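Local coordinates for protein catalase (Pseudomonas syringae, PDB 1M7S) that breaks hydrogen peroxide down into water and oxygen with a heme cofactor, protecting the cell from the peroxide's toxic effects, at residues S91-N96 with F144-R149; D116-L121 with N350-A355; A307-N312 with D334-R339. All blocks are in the same frame, centred on the assembly; numbering follows the deposited sequence.

In the fold
All three contacts lie within the catalase family region, around the heme and the antiparallel beta-barrel of the fold. Interaction 1 joins the loop after strand 82-90 to the end of helix 137-144; interaction 2 ties strand 117-124 to the loop beyond helix 323-339. These two interleave along the chain and sit on opposite sides of its centre, their own centres about 31 Å apart, without touching. Interaction 3 opens after interaction 1 has closed and is nested inside interaction 2, which it touches: Asp-120 and Asn-350 both bond to the 307-312 loop, linking strand 117-124 of the barrel to the segment beside a heme propionate. Each contact also reaches neighbouring subunits of the tetramer.

Interaction 1: residues S91-N96 with F144-R149; sequences SVVHGN and FKPDPR
Val-93 lies against the turn that ends helix 137-144, and its CG1 does most of the touching. That methyl sits 3.7 Å from CA of Lys-145 and 3.8 Å from the carbonyl O of Phe-144, while the ring atom CD of Pro-146 comes in at 4.1 Å. CG1 is anti to the backbone N (chi1 -179°), which leaves CG2 to graze CB of Phe-144.

Lys-145, the first residue to leave the helical path, supplies the one polar link. Its chain bends at chi2 (-88°) and then runs extended, carrying the ammonium alongside Val-93 to its carbonyl, with NZ of Lys-145 2.7 Å from Val-93 O. NZ arrives tilted 21° from the carbonyl plane and also bonds to Val-50 O; having two backbone carbonyls as acceptors probably eases its closeness to Arg-45 of the second subunit. The contact thus pins the loop that follows barrel strand 82-90 onto the exit of helix 137-144, with the side chain of Val-93 only about 8 Å from that of His-52, the predicted active-site histidine.

Packing thins toward the partly exposed proline. CG of Pro-146 comes to the imidazole at a slant, 4.0 Å from CD2 of His-94, whose NE2 is held by Asp-153. Further along, the chain leaves the 91-96 loop altogether: Asp-147 forms an Asx turn, its OD1 accepting from the backbone N of Arg-149 at 2.9 Å, and the partly exposed guanidinium of Arg-149 grips the carboxylate side-on through NE and NH2.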
loop_
_atom_site.group_PDB
_atom_site.type_symbol
_atom_site.label_atom_id
_atom_site.label_comp_id
_atom_site.label_asym_id
_atom_site.label_seq_id
_atom_site.Cartn_x
_atom_site.Cartn_y
_atom_site.Cartn_z
ATOM N N SER A 91 -13.328 -13.046 -18.286
ATOM C CA SER A 91 -13.032 -14.493 -18.198
ATOM C C SER A 91 -12.601 -14.684 -16.755
ATOM O O SER A 91 -12.997 -13.838 -15.917
ATOM C CB SER A 91 -11.964 -14.931 -19.178
ATOM O OG SER A 91 -10.849 -14.100 -18.841
ATOM N N VAL A 92 -11.997 -15.802 -16.329
ATOM C CA VAL A 92 -11.841 -16.056 -14.908
ATOM C C VAL A 92 -10.399 -16.255 -14.445
ATOM O O VAL A 92 -9.895 -15.634 -13.538
ATOM C CB VAL A 92 -12.596 -17.366 -14.527
ATOM C CG1 VAL A 92 -12.350 -17.769 -13.073
ATOM C CG2 VAL A 92 -14.108 -17.184 -14.690
ATOM N N VAL A 93 -9.747 -17.202 -15.114
ATOM C CA VAL A 93 -8.448 -17.676 -14.666
ATOM C C VAL A 93 -7.248 -16.857 -15.066
ATOM O O VAL A 93 -6.411 -16.651 -14.180
ATOM C CB VAL A 93 -8.240 -19.126 -15.179
ATOM C CG1 VAL A 93 -6.902 -19.668 -14.720
ATOM C CG2 VAL A 93 -9.384 -20.043 -14.754
ATOM N N HIS A 94 -7.138 -16.443 -16.317
ATOM C CA HIS A 94 -5.880 -15.791 -16.719
ATOM C C HIS A 94 -5.829 -14.295 -16.486
ATOM O O HIS A 94 -6.824 -13.717 -16.033
ATOM C CB HIS A 94 -5.564 -16.162 -18.156
ATOM C CG HIS A 94 -5.379 -17.651 -18.234
ATOM N ND1 HIS A 94 -6.434 -18.505 -18.500
ATOM C CD2 HIS A 94 -4.263 -18.396 -18.011
ATOM C CE1 HIS A 94 -5.969 -19.767 -18.466
ATOM N NE2 HIS A 94 -4.663 -19.710 -18.175
ATOM N N GLY A 95 -4.685 -13.661 -16.711
ATOM C CA GLY A 95 -4.514 -12.251 -16.425
ATOM C C GLY A 95 -4.906 -11.273 -17.521
ATOM O O GLY A 95 -5.550 -11.590 -18.528
ATOM N N ASN A 96 -4.563 -9.984 -17.289
ATOM C CA ASN A 96 -4.888 -8.992 -18.300
ATOM C C ASN A 96 -4.153 -9.302 -19.606
ATOM O O ASN A 96 -3.018 -9.776 -19.686
ATOM C CB ASN A 96 -4.451 -7.552 -18.069
ATOM C CG ASN A 96 -4.306 -7.263 -16.599
ATOM O OD1 ASN A 96 -5.310 -7.027 -15.922
ATOM N ND2 ASN A 96 -3.082 -7.309 -16.116
ATOM N N PHE A 144 -6.934 -24.587 -10.709
ATOM C CA PHE A 144 -7.197 -24.156 -12.070
ATOM C C PHE A 144 -6.135 -23.257 -12.681
ATOM O O PHE A 144 -5.940 -23.271 -13.927
ATOM C CB PHE A 144 -8.470 -23.268 -12.059
ATOM C CG PHE A 144 -9.781 -23.968 -12.322
ATOM C CD1 PHE A 144 -10.850 -23.746 -11.465
ATOM C CD2 PHE A 144 -9.966 -24.731 -13.447
ATOM C CE1 PHE A 144 -12.078 -24.365 -11.689
ATOM C CE2 PHE A 144 -11.187 -25.341 -13.707
ATOM C CZ PHE A 144 -12.234 -25.145 -12.815
ATOM N N LYS A 145 -5.516 -22.373 -11.892
ATOM C CA LYS A 145 -4.571 -21.395 -12.423
ATOM C C LYS A 145 -3.315 -22.108 -12.967
ATOM O O LYS A 145 -3.118 -23.262 -12.620
ATOM C CB LYS A 145 -4.093 -20.522 -11.256
ATOM C CG LYS A 145 -5.096 -19.500 -10.698
ATOM C CD LYS A 145 -4.949 -18.212 -11.509
ATOM C CE LYS A 145 -5.926 -17.196 -10.847
ATOM N NZ LYS A 145 -5.788 -15.931 -11.612
ATOM N N PRO A 146 -2.482 -21.422 -13.717
ATOM C CA PRO A 146 -1.222 -21.933 -14.218
ATOM C C PRO A 146 -0.372 -22.464 -13.078
ATOM O O PRO A 146 -0.439 -22.062 -11.915
ATOM C CB PRO A 146 -0.509 -20.725 -14.902
ATOM C CG PRO A 146 -1.710 -19.871 -15.265
ATOM C CD PRO A 146 -2.802 -20.069 -14.221
ATOM N N ASP A 147 0.481 -23.425 -13.402
ATOM C CA ASP A 147 1.367 -24.058 -12.384
ATOM C C ASP A 147 2.197 -22.957 -11.721
ATOM O O ASP A 147 2.785 -22.136 -12.410
ATOM C CB ASP A 147 2.272 -24.970 -13.201
ATOM C CG ASP A 147 3.090 -25.950 -12.368
ATOM O OD1 ASP A 147 3.773 -25.513 -11.427
ATOM O OD2 ASP A 147 3.040 -27.141 -12.726
ATOM N N PRO A 148 2.349 -22.992 -10.413
ATOM C CA PRO A 148 3.068 -21.988 -9.637
ATOM C C PRO A 148 4.569 -22.005 -9.890
ATOM O O PRO A 148 5.278 -21.045 -9.522
ATOM C CB PRO A 148 2.797 -22.247 -8.138
ATOM C CG PRO A 148 2.259 -23.665 -8.196
ATOM C CD PRO A 148 1.621 -23.897 -9.536
ATOM N N ARG A 149 5.068 -23.127 -10.406
ATOM C CA ARG A 149 6.502 -23.202 -10.693
ATOM C C ARG A 149 6.807 -22.555 -12.032
ATOM O O ARG A 149 7.936 -22.108 -12.214
ATOM C CB ARG A 149 6.872 -24.729 -10.871
ATOM C CG ARG A 149 6.709 -25.495 -9.573
ATOM C CD ARG A 149 6.757 -27.024 -9.763
ATOM N NE ARG A 149 5.563 -27.552 -10.425
ATOM C CZ ARG A 149 5.264 -28.847 -10.522
ATOM N NH1 ARG A 149 6.113 -29.779 -10.027
ATOM N NH2 ARG A 149 4.122 -29.202 -11.103
#

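Interaction 2: residues D116-L121 with N350-A355; sequences DGNWDL and NQPKVA
Asn-118 sets its carboxamide against the CA-CB side of Pro-352, the two side chains crossing at about a right angle. OD1 of Asn-118 lies 3.2 Å from CA of Pro-352 and 3.7 Å from its CB, and CG is near the same two carbons. With CG anti to the carbonyl carbon (chi1 -62°), the amide reaches out from the strand and runs alongside the backbone of the opposing loop.

At its nitrogen end the direct grip is modest. ND2 points almost straight at Gln-351 O, but the 3.4 Å between ND2 of Asn-118 and that oxygen makes this a weak bond. Asn-350 O is nearer, yet it lies at a poor angle for a direct bond, and a water makes the connection instead: it accepts from ND2 and donates to Asn-350 O, 2.7 Å from that carbonyl oxygen. A second water serves the other end of the amide, donating to OD1 of Asn-118 at 2.7 Å and accepting from the backbone N of Lys-353 at 2.8 Å. Bonds at both ends should restrain rotation of the amide about chi2.

Here the start of strand 117-124, which pairs antiparallel with 107-114 in the catalase beta-barrel, meets the long loop beyond helix 323-339; the touching parts run in nearly opposite directions, 173° apart.

Beyond the amide, a methyl meets bare backbone. CG2 of Val-354, set between its own backbone N and carbonyl carbon, lies 4.0 Å from both N and CA of Gly-117. The fourth subunit closes over this region: Asn-8 of that neighbouring chain donates from ND2 to Asn-118 O and packs on Pro-352, while Gly-9 of the same chain lies against Val-354.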
loop_
_atom_site.group_PDB
_atom_site.type_symbol
_atom_site.label_atom_id
_atom_site.label_comp_id
_atom_site.label_asym_id
_atom_site.label_seq_id
_atom_site.Cartn_x
_atom_site.Cartn_y
_atom_site.Cartn_z
ATOM N N ASP A 116 -32.491 2.908 -3.820
ATOM C CA ASP A 116 -32.285 2.483 -2.475
ATOM C C ASP A 116 -30.789 2.170 -2.181
ATOM O O ASP A 116 -30.493 1.720 -1.085
ATOM C CB ASP A 116 -32.966 1.158 -2.104
ATOM C CG ASP A 116 -34.407 0.965 -2.433
ATOM O OD1 ASP A 116 -35.120 1.992 -2.594
ATOM O OD2 ASP A 116 -34.810 -0.235 -2.503
ATOM N N GLY A 117 -29.935 2.427 -3.139
ATOM C CA GLY A 117 -28.498 2.120 -2.956
ATOM C C GLY A 117 -28.052 1.220 -4.104
ATOM O O GLY A 117 -28.807 0.693 -4.945
ATOM N N ASN A 118 -26.736 0.943 -4.136
ATOM C CA ASN A 118 -26.247 0.059 -5.211
ATOM C C ASN A 118 -26.380 -1.417 -4.813
ATOM O O ASN A 118 -25.986 -1.808 -3.734
ATOM C CB ASN A 118 -24.791 0.339 -5.568
ATOM C CG ASN A 118 -24.524 1.733 -6.104
ATOM O OD1 ASN A 118 -25.457 2.465 -6.485
ATOM N ND2 ASN A 118 -23.232 2.058 -6.145
ATOM N N TRP A 119 -26.983 -2.164 -5.710
ATOM C CA TRP A 119 -27.125 -3.585 -5.622
ATOM C C TRP A 119 -26.306 -4.212 -6.744
ATOM O O TRP A 119 -26.544 -3.932 -7.919
ATOM C CB TRP A 119 -28.577 -4.041 -5.820
ATOM C CG TRP A 119 -28.699 -5.545 -5.859
ATOM C CD1 TRP A 119 -28.100 -6.432 -4.993
ATOM C CD2 TRP A 119 -29.472 -6.317 -6.758
ATOM N NE1 TRP A 119 -28.443 -7.712 -5.347
ATOM C CE2 TRP A 119 -29.287 -7.672 -6.417
ATOM C CE3 TRP A 119 -30.303 -5.996 -7.836
ATOM C CZ2 TRP A 119 -29.933 -8.708 -7.103
ATOM C CZ3 TRP A 119 -30.927 -7.033 -8.522
ATOM C CH2 TRP A 119 -30.727 -8.372 -8.155
ATOM N N ASP A 120 -25.431 -5.155 -6.413
ATOM C CA ASP A 120 -24.626 -5.833 -7.451
ATOM C C ASP A 120 -25.074 -7.277 -7.607
ATOM O O ASP A 120 -25.092 -8.090 -6.644
ATOM C CB ASP A 120 -23.140 -5.908 -7.021
ATOM C CG ASP A 120 -22.439 -4.578 -6.936
ATOM O OD1 ASP A 120 -21.375 -4.509 -6.297
ATOM O OD2 ASP A 120 -22.957 -3.559 -7.460
ATOM N N LEU A 121 -25.419 -7.637 -8.818
ATOM C CA LEU A 121 -25.754 -9.019 -9.124
ATOM C C LEU A 121 -24.514 -9.606 -9.829
ATOM O O LEU A 121 -24.314 -9.423 -11.028
ATOM C CB LEU A 121 -26.998 -9.081 -9.989
ATOM C CG LEU A 121 -27.397 -10.505 -10.380
ATOM C CD1 LEU A 121 -27.544 -11.452 -9.196
ATOM C CD2 LEU A 121 -28.712 -10.433 -11.202
ATOM N N ASN A 350 -18.069 3.773 -8.392
ATOM C CA ASN A 350 -18.630 2.972 -7.320
ATOM C C ASN A 350 -19.645 3.723 -6.465
ATOM O O ASN A 350 -20.310 3.086 -5.635
ATOM C CB ASN A 350 -17.490 2.430 -6.450
ATOM C CG ASN A 350 -16.640 1.468 -7.260
ATOM O OD1 ASN A 350 -17.195 0.697 -8.063
ATOM N ND2 ASN A 350 -15.340 1.495 -7.051
ATOM N N GLN A 351 -19.761 5.049 -6.660
ATOM C CA GLN A 351 -20.698 5.780 -5.772
ATOM C C GLN A 351 -22.152 5.434 -6.084
ATOM O O GLN A 351 -22.527 5.199 -7.220
ATOM C CB GLN A 351 -20.534 7.289 -6.048
ATOM C CG GLN A 351 -19.278 7.925 -5.518
ATOM C CD GLN A 351 -19.050 9.313 -6.123
ATOM O OE1 GLN A 351 -19.904 9.939 -6.748
ATOM N NE2 GLN A 351 -17.839 9.824 -6.006
ATOM N N PRO A 352 -23.012 5.449 -5.076
ATOM C CA PRO A 352 -24.433 5.211 -5.256
ATOM C C PRO A 352 -25.040 6.525 -5.788
ATOM O O PRO A 352 -24.391 7.588 -5.654
ATOM C CB PRO A 352 -25.006 4.968 -3.857
ATOM C CG PRO A 352 -24.023 5.689 -2.974
ATOM C CD PRO A 352 -22.652 5.720 -3.681
ATOM N N LYS A 353 -26.273 6.462 -6.232
ATOM C CA LYS A 353 -26.993 7.610 -6.744
ATOM C C LYS A 353 -27.851 8.234 -5.623
ATOM O O LYS A 353 -28.746 9.022 -5.935
ATOM C CB LYS A 353 -27.997 7.286 -7.806
ATOM C CG LYS A 353 -27.971 6.622 -9.110
ATOM C CD LYS A 353 -27.096 7.274 -10.157
ATOM C CE LYS A 353 -25.681 6.725 -10.039
ATOM N NZ LYS A 353 -25.187 6.258 -11.373
ATOM N N VAL A 354 -27.692 7.831 -4.394
ATOM C CA VAL A 354 -28.376 8.303 -3.214
ATOM C C VAL A 354 -27.302 8.714 -2.203
ATOM O O VAL A 354 -26.119 8.394 -2.352
ATOM C CB VAL A 354 -29.310 7.262 -2.553
ATOM C CG1 VAL A 354 -30.457 6.936 -3.486
ATOM C CG2 VAL A 354 -28.529 6.013 -2.188
ATOM N N ALA A 355 -27.724 9.397 -1.147
ATOM C CA ALA A 355 -26.816 9.930 -0.136
ATOM C C ALA A 355 -26.153 8.882 0.725
ATOM O O ALA A 355 -26.726 7.796 0.872
ATOM C CB ALA A 355 -27.664 10.865 0.758
HETATM O O HOH W 1 -27.578 3.997 -5.958
HETATM O O HOH W 2 -20.730 0.440 -5.456
#

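Interaction 3: residues A307-N312 with D334-R339; sequences AMAPAN and DTQMYR. With HEM (protoporphyrin IX containing Fe), chain E.
The heme pocket of catalase is lined on its propionate side by the C-terminal end of helix 323-339, the helix that carries Tyr-332, by similarity the axial iron ligand, and by the 307-312 loop lying beside it. Gln-336 bridges loop and cofactor. Its NE2 donates to Met-308 O at 2.8 Å and also to the heme propionate oxygen O1D, again at 2.8 Å and almost perfectly straight (179°). Both amide hydrogens are therefore used, which should keep the carboxamide from flipping. Met-308 O lies in the plane of that amide, although NE2 itself stands above the carbonyl plane of the methionine rather than on a lone pair.

Ala-307 CB lies over one face of the amide, 3.6 Å from CD of Gln-336; Ala-309 CB meets its OE1 from nearly within the plane. Loop residues Ala-309 to Asn-312 then form a type I beta turn, while CG of Met-308 brushes the other propionate.

Arg-339, one turn further along the helix, takes the first propionate by both oxygens: NE reaches O2D through a bent bond (139°), and NH1 joins Gln-336 NE2 as a second donor on O1D. The chain is extended as far as chi2 and bends at chi3 (66°), bringing the guanidinium around to the carboxylate. NH1 also bonds to Val-306 O. CG2 of Thr-335 packs 3.3 Å from heme O2D.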
loop_
_atom_site.group_PDB
_atom_site.type_symbol
_atom_site.label_atom_id
_atom_site.label_comp_id
_atom_site.label_asym_id
_atom_site.label_seq_id
_atom_site.Cartn_x
_atom_site.Cartn_y
_atom_site.Cartn_z
ATOM N N ALA A 307 -16.030 -1.895 -8.435
ATOM C CA ALA A 307 -16.014 -2.819 -7.302
ATOM C C ALA A 307 -17.358 -3.549 -7.236
ATOM O O ALA A 307 -18.352 -2.946 -6.818
ATOM C CB ALA A 307 -15.734 -2.033 -6.026
ATOM N N MET A 308 -17.404 -4.745 -7.829
ATOM C CA MET A 308 -18.646 -5.530 -7.810
ATOM C C MET A 308 -18.641 -6.425 -6.579
ATOM O O MET A 308 -17.620 -7.102 -6.381
ATOM C CB MET A 308 -18.693 -6.440 -9.048
ATOM C CG MET A 308 -18.647 -5.740 -10.409
ATOM S SD MET A 308 -20.263 -4.892 -10.615
ATOM C CE MET A 308 -20.063 -4.321 -12.305
ATOM N N ALA A 309 -19.682 -6.437 -5.750
ATOM C CA ALA A 309 -19.628 -7.294 -4.560
ATOM C C ALA A 309 -21.019 -7.749 -4.172
ATOM O O ALA A 309 -21.909 -6.904 -4.002
ATOM C CB ALA A 309 -19.039 -6.431 -3.418
ATOM N N PRO A 310 -21.188 -9.015 -3.894
ATOM C CA PRO A 310 -22.456 -9.568 -3.433
ATOM C C PRO A 310 -22.855 -8.882 -2.143
ATOM O O PRO A 310 -24.039 -8.764 -1.830
ATOM C CB PRO A 310 -22.270 -11.095 -3.350
ATOM C CG PRO A 310 -21.113 -11.301 -4.303
ATOM C CD PRO A 310 -20.184 -10.094 -4.100
ATOM N N ALA A 311 -21.935 -8.303 -1.340
ATOM C CA ALA A 311 -22.259 -7.598 -0.135
ATOM C C ALA A 311 -23.004 -6.282 -0.457
ATOM O O ALA A 311 -23.518 -5.729 0.515
ATOM C CB ALA A 311 -21.027 -7.246 0.694
ATOM N N ASN A 312 -22.993 -5.759 -1.667
ATOM C CA ASN A 312 -23.693 -4.490 -1.897
ATOM C C ASN A 312 -25.169 -4.899 -2.134
ATOM O O ASN A 312 -25.521 -5.336 -3.223
ATOM C CB ASN A 312 -23.118 -3.763 -3.103
ATOM C CG ASN A 312 -21.760 -3.144 -2.835
ATOM O OD1 ASN A 312 -21.504 -2.684 -1.730
ATOM N ND2 ASN A 312 -20.856 -3.098 -3.827
ATOM N N ASP A 334 -13.722 -7.582 0.925
ATOM C CA ASP A 334 -12.375 -7.667 1.481
ATOM C C ASP A 334 -11.277 -7.446 0.439
ATOM O O ASP A 334 -10.369 -6.650 0.674
ATOM C CB ASP A 334 -12.220 -9.056 2.096
ATOM C CG ASP A 334 -10.871 -9.241 2.749
ATOM O OD1 ASP A 334 -10.553 -8.411 3.640
ATOM O OD2 ASP A 334 -10.199 -10.204 2.283
ATOM N N THR A 335 -11.369 -8.142 -0.700
ATOM C CA THR A 335 -10.292 -7.929 -1.703
ATOM C C THR A 335 -10.327 -6.491 -2.234
ATOM O O THR A 335 -9.306 -5.949 -2.640
ATOM C CB THR A 335 -10.377 -9.004 -2.808
ATOM O OG1 THR A 335 -9.159 -8.976 -3.590
ATOM C CG2 THR A 335 -11.481 -8.643 -3.829
ATOM N N GLN A 336 -11.482 -5.807 -2.247
ATOM C CA GLN A 336 -11.555 -4.444 -2.770
ATOM C C GLN A 336 -10.913 -3.456 -1.804
ATOM O O GLN A 336 -10.342 -2.433 -2.151
ATOM C CB GLN A 336 -13.019 -4.101 -3.117
ATOM C CG GLN A 336 -13.454 -4.824 -4.418
ATOM C CD GLN A 336 -14.921 -5.213 -4.532
ATOM O OE1 GLN A 336 -15.817 -4.848 -3.750
ATOM N NE2 GLN A 336 -15.198 -6.031 -5.538
ATOM N N MET A 337 -10.925 -3.786 -0.500
ATOM C CA MET A 337 -10.248 -2.925 0.482
ATOM C C MET A 337 -8.765 -2.902 0.112
ATOM O O MET A 337 -8.067 -1.922 0.396
ATOM C CB MET A 337 -10.451 -3.455 1.882
ATOM C CG MET A 337 -11.877 -3.271 2.447
ATOM S SD MET A 337 -12.055 -1.664 3.226
ATOM C CE MET A 337 -13.812 -1.420 3.277
ATOM N N TYR A 338 -8.258 -4.043 -0.385
ATOM C CA TYR A 338 -6.853 -4.144 -0.755
ATOM C C TYR A 338 -6.565 -3.627 -2.165
ATOM O O TYR A 338 -5.660 -2.816 -2.307
ATOM C CB TYR A 338 -6.441 -5.636 -0.688
ATOM C CG TYR A 338 -5.109 -5.908 -1.325
ATOM C CD1 TYR A 338 -3.951 -5.386 -0.714
ATOM C CD2 TYR A 338 -4.997 -6.638 -2.513
ATOM C CE1 TYR A 338 -2.697 -5.626 -1.276
ATOM C CE2 TYR A 338 -3.749 -6.839 -3.070
ATOM C CZ TYR A 338 -2.624 -6.330 -2.459
ATOM O OH TYR A 338 -1.382 -6.530 -3.030
ATOM N N ARG A 339 -7.286 -4.104 -3.166
ATOM C CA ARG A 339 -7.087 -3.759 -4.577
ATOM C C ARG A 339 -7.320 -2.278 -4.853
ATOM O O ARG A 339 -6.618 -1.647 -5.651
ATOM C CB ARG A 339 -8.082 -4.567 -5.467
ATOM C CG ARG A 339 -7.781 -4.444 -6.961
ATOM C CD ARG A 339 -8.587 -5.484 -7.746
ATOM N NE ARG A 339 -10.050 -5.271 -7.701
ATOM C CZ ARG A 339 -10.735 -4.364 -8.378
ATOM N NH1 ARG A 339 -12.079 -4.363 -8.266
ATOM N NH2 ARG A 339 -10.209 -3.466 -9.209
HETATM C CHA HEM E . -14.593 -11.854 -8.980
HETATM C CHB HEM E . -18.430 -14.519 -10.247
HETATM C CHC HEM E . -17.430 -17.628 -6.685
HETATM C CHD HEM E . -14.236 -14.457 -4.845
HETATM C C1A HEM E . -15.711 -12.326 -9.628
HETATM C C2A HEM E . -16.311 -11.697 -10.829
HETATM C C3A HEM E . -17.366 -12.432 -11.176
HETATM C C4A HEM E . -17.453 -13.540 -10.240
HETATM C CMA HEM E . -18.362 -12.211 -12.323
HETATM C CAA HEM E . -15.737 -10.412 -11.450
HETATM C CBA HEM E . -16.521 -9.107 -11.085
HETATM C CGA HEM E . -15.958 -7.939 -11.938
HETATM O O1A HEM E . -15.346 -7.084 -11.251
HETATM O O2A HEM E . -16.259 -8.033 -13.144
HETATM C C1B HEM E . -18.520 -15.575 -9.381
HETATM C C2B HEM E . -19.591 -16.564 -9.353
HETATM C C3B HEM E . -19.301 -17.439 -8.367
HETATM C C4B HEM E . -18.072 -17.011 -7.758
HETATM C CMB HEM E . -20.778 -16.555 -10.325
HETATM C CAB HEM E . -20.035 -18.694 -7.893
HETATM C CBB HEM E . -21.333 -18.883 -8.034
HETATM C C1C HEM E . -16.567 -16.982 -5.837
HETATM C C2C HEM E . -16.265 -17.395 -4.486
HETATM C C3C HEM E . -15.406 -16.508 -3.967
HETATM C C4C HEM E . -15.110 -15.545 -5.006
HETATM C CMC HEM E . -16.890 -18.606 -3.743
HETATM C CAC HEM E . -14.759 -16.434 -2.570
HETATM C CBC HEM E . -15.404 -16.738 -1.430
HETATM C C1D HEM E . -14.018 -13.519 -5.862
HETATM C C2D HEM E . -13.054 -12.435 -5.780
HETATM C C3D HEM E . -13.146 -11.719 -6.903
HETATM C C4D HEM E . -14.168 -12.331 -7.724
HETATM C CMD HEM E . -12.128 -12.254 -4.565
HETATM C CAD HEM E . -12.342 -10.449 -7.306
HETATM C CBD HEM E . -13.196 -9.175 -6.959
HETATM C CGD HEM E . -12.439 -7.869 -7.121
HETATM O O1D HEM E . -13.159 -6.829 -7.321
HETATM O O2D HEM E . -11.189 -7.791 -7.033
HETATM N NA HEM E . -16.410 -13.464 -9.346
HETATM N NB HEM E . -17.611 -15.855 -8.381
HETATM N NC HEM E . -15.826 -15.862 -6.146
HETATM N ND HEM E . -14.715 -13.388 -7.047
HETATM FE FE HEM E . -16.180 -14.608 -7.687
HETATM O O HOH W 3 -15.121 -16.399 -9.106
#